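Local atomic coordinates of Csm3 (Thermoplasma volcanium, PDB entry 6AE2), a protein that probably binds RNA and may cleave it as an endonuclease subunit of the type III-A CRISPR-Cas effector complex in antiviral defence. Residues R144-I149 against E168-G173. Residues are numbered along the deposited sequence; the frame is centred on the assembly and turned at random.
Sequences RNVIEI and ERVRRG
The guanidinium of Arg171 lies with one face over the Asn145-Val146 peptide, Asn145 C sitting above its centre at 3.5 Å from the plane. Ile147 CD1 lies over one face of the poorly ordered Arg144 guanidinium, toward its rim; Arg144 NH2 makes a long salt bridge, 4.0 Å, to Glu168 OE1, an oxygen already hydrogen-bonded to Val60 N, the two planes almost perpendicular. These residues belong to or adjoin a two-stranded antiparallel sheet, a beta hairpin beside the main antiparallel sheet of this RAMP-superfamily protein. Glu148 and Arg169 form its hydrogen-bonded pair: Glu148 N reaches Arg169 O at 2.8 Å and Arg169 N returns to Glu148 O at 2.9 Å. On their face of the sheet the two long, oppositely charged side chains run alongside each other, Glu148 OE2 3.2 Å from Arg169 CD, yet the bond from Arg169 NH1 to Glu148 OE2 is weak and bent (132°). Their stronger partners belong to the second subunit, where Tyr77 takes Glu148 OE1 and Asp129 takes Arg169 NH2. On the other face, branched Ile147 suits the strand, its CG2 lying 4.0 Å from Glu168 CG. Just before strand 147-149, Val146 CG1 meets Val170 CG1, while Arg171 N donates to Val146 O at 2.7 Å, almost straight at 176°.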
loop_
_atom_site.group_PDB
_atom_site.type_symbol
_atom_site.label_atom_id
_atom_site.label_comp_id
_atom_site.label_asym_id
_atom_site.label_seq_id
_atom_site.Cartn_x
_atom_site.Cartn_y
_atom_site.Cartn_z
ATOM N N ARG A 144 -20.418 0.781 -1.901
ATOM C CA ARG A 144 -19.434 0.049 -2.690
ATOM C C ARG A 144 -18.850 0.859 -3.845
ATOM O O ARG A 144 -18.255 0.277 -4.759
ATOM C CB ARG A 144 -20.035 -1.259 -3.205
ATOM C CG ARG A 144 -20.860 -1.950 -2.135
ATOM C CD ARG A 144 -20.009 -2.908 -1.309
ATOM N NE ARG A 144 -19.369 -3.977 -2.075
ATOM C CZ ARG A 144 -19.085 -5.171 -1.562
ATOM N NH1 ARG A 144 -19.379 -5.428 -0.299
ATOM N NH2 ARG A 144 -18.512 -6.108 -2.297
ATOM N N ASN A 145 -19.002 2.185 -3.827
ATOM C CA ASN A 145 -17.961 3.020 -4.411
ATOM C C ASN A 145 -16.625 2.727 -3.746
ATOM O O ASN A 145 -15.569 2.877 -4.367
ATOM C CB ASN A 145 -18.313 4.497 -4.247
ATOM C CG ASN A 145 -19.219 5.011 -5.344
ATOM O OD1 ASN A 145 -19.942 4.247 -5.982
ATOM N ND2 ASN A 145 -19.182 6.321 -5.571
ATOM N N VAL A 146 -16.663 2.312 -2.476
ATOM C CA VAL A 146 -15.474 1.932 -1.720
ATOM C C VAL A 146 -14.676 0.854 -2.445
ATOM O O VAL A 146 -13.458 0.743 -2.257
ATOM C CB VAL A 146 -15.913 1.494 -0.302
ATOM C CG1 VAL A 146 -14.965 0.486 0.317
ATOM C CG2 VAL A 146 -16.079 2.712 0.597
ATOM N N ILE A 147 -15.323 0.068 -3.301
ATOM C CA ILE A 147 -14.688 -1.090 -3.916
ATOM C C ILE A 147 -14.437 -0.818 -5.393
ATOM O O ILE A 147 -15.348 -0.427 -6.136
ATOM C CB ILE A 147 -15.515 -2.372 -3.706
ATOM C CG1 ILE A 147 -15.200 -2.964 -2.325
ATOM C CG2 ILE A 147 -15.215 -3.386 -4.796
ATOM C CD1 ILE A 147 -15.708 -4.355 -2.099
ATOM N N GLU A 148 -13.191 -1.019 -5.808
ATOM C CA GLU A 148 -12.795 -0.943 -7.203
ATOM C C GLU A 148 -12.579 -2.350 -7.747
ATOM O O GLU A 148 -12.056 -3.226 -7.049
ATOM C CB GLU A 148 -11.521 -0.109 -7.363
ATOM C CG GLU A 148 -10.679 -0.488 -8.570
ATOM C CD GLU A 148 -9.226 -0.076 -8.438
ATOM O OE1 GLU A 148 -8.684 0.496 -9.408
ATOM O OE2 GLU A 148 -8.628 -0.311 -7.369
ATOM N N ILE A 149 -13.003 -2.566 -8.987
ATOM C CA ILE A 149 -12.723 -3.795 -9.713
ATOM C C ILE A 149 -11.500 -3.546 -10.585
ATOM O O ILE A 149 -11.535 -2.709 -11.496
ATOM C CB ILE A 149 -13.930 -4.239 -10.552
ATOM C CG1 ILE A 149 -15.172 -4.358 -9.666
ATOM C CG2 ILE A 149 -13.635 -5.558 -11.248
ATOM C CD1 ILE A 149 -16.348 -5.028 -10.349
ATOM N N GLU A 168 -11.055 -7.440 -6.748
ATOM C CA GLU A 168 -11.651 -6.365 -5.972
ATOM C C GLU A 168 -10.620 -5.760 -5.029
ATOM O O GLU A 168 -9.749 -6.455 -4.497
ATOM C CB GLU A 168 -12.843 -6.880 -5.165
ATOM C CG GLU A 168 -14.113 -7.081 -5.971
ATOM C CD GLU A 168 -15.299 -7.430 -5.094
ATOM O OE1 GLU A 168 -15.128 -7.483 -3.857
ATOM O OE2 GLU A 168 -16.398 -7.660 -5.641
ATOM N N ARG A 169 -10.717 -4.445 -4.837
ATOM C CA ARG A 169 -9.866 -3.727 -3.899
ATOM C C ARG A 169 -10.679 -2.647 -3.203
ATOM O O ARG A 169 -11.648 -2.120 -3.758
ATOM C CB ARG A 169 -8.646 -3.075 -4.573
ATOM C CG ARG A 169 -7.960 -3.907 -5.639
ATOM C CD ARG A 169 -7.180 -3.023 -6.589
ATOM N NE ARG A 169 -5.865 -2.681 -6.059
ATOM C CZ ARG A 169 -5.115 -1.683 -6.512
ATOM N NH1 ARG A 169 -5.553 -0.920 -7.506
ATOM N NH2 ARG A 169 -3.930 -1.446 -5.970
ATOM N N VAL A 170 -10.274 -2.325 -1.980
ATOM C CA VAL A 170 -10.842 -1.206 -1.242
ATOM C C VAL A 170 -10.078 0.043 -1.654
ATOM O O VAL A 170 -8.862 0.128 -1.454
ATOM C CB VAL A 170 -10.758 -1.440 0.273
ATOM C CG1 VAL A 170 -11.505 -0.351 1.013
ATOM C CG2 VAL A 170 -11.312 -2.813 0.634
ATOM N N ARG A 171 -10.786 1.005 -2.243
ATOM C CA ARG A 171 -10.125 2.136 -2.873
ATOM C C ARG A 171 -9.347 2.957 -1.848
ATOM O O ARG A 171 -9.619 2.931 -0.646
ATOM C CB ARG A 171 -11.141 3.016 -3.604
ATOM C CG ARG A 171 -11.986 3.910 -2.709
ATOM C CD ARG A 171 -13.093 4.572 -3.515
ATOM N NE ARG A 171 -14.123 5.171 -2.670
ATOM C CZ ARG A 171 -15.123 5.920 -3.129
ATOM N NH1 ARG A 171 -15.231 6.162 -4.429
ATOM N NH2 ARG A 171 -16.015 6.424 -2.288
ATOM N N ARG A 172 -8.344 3.673 -2.348
ATOM C CA ARG A 172 -7.538 4.543 -1.504
ATOM C C ARG A 172 -8.413 5.587 -0.821
ATOM O O ARG A 172 -9.307 6.170 -1.438
ATOM C CB ARG A 172 -6.458 5.213 -2.357
ATOM C CG ARG A 172 -6.015 6.602 -1.922
ATOM C CD ARG A 172 -5.258 7.260 -3.072
ATOM N NE ARG A 172 -4.550 8.484 -2.708
ATOM C CZ ARG A 172 -3.352 8.505 -2.133
ATOM N NH1 ARG A 172 -2.737 7.365 -1.850
ATOM N NH2 ARG A 172 -2.767 9.660 -1.841
ATOM N N GLY A 173 -8.167 5.810 0.466
ATOM C CA GLY A 173 -8.853 6.836 1.212
ATOM C C GLY A 173 -9.936 6.341 2.148
ATOM O O GLY A 173 -10.338 7.086 3.048
#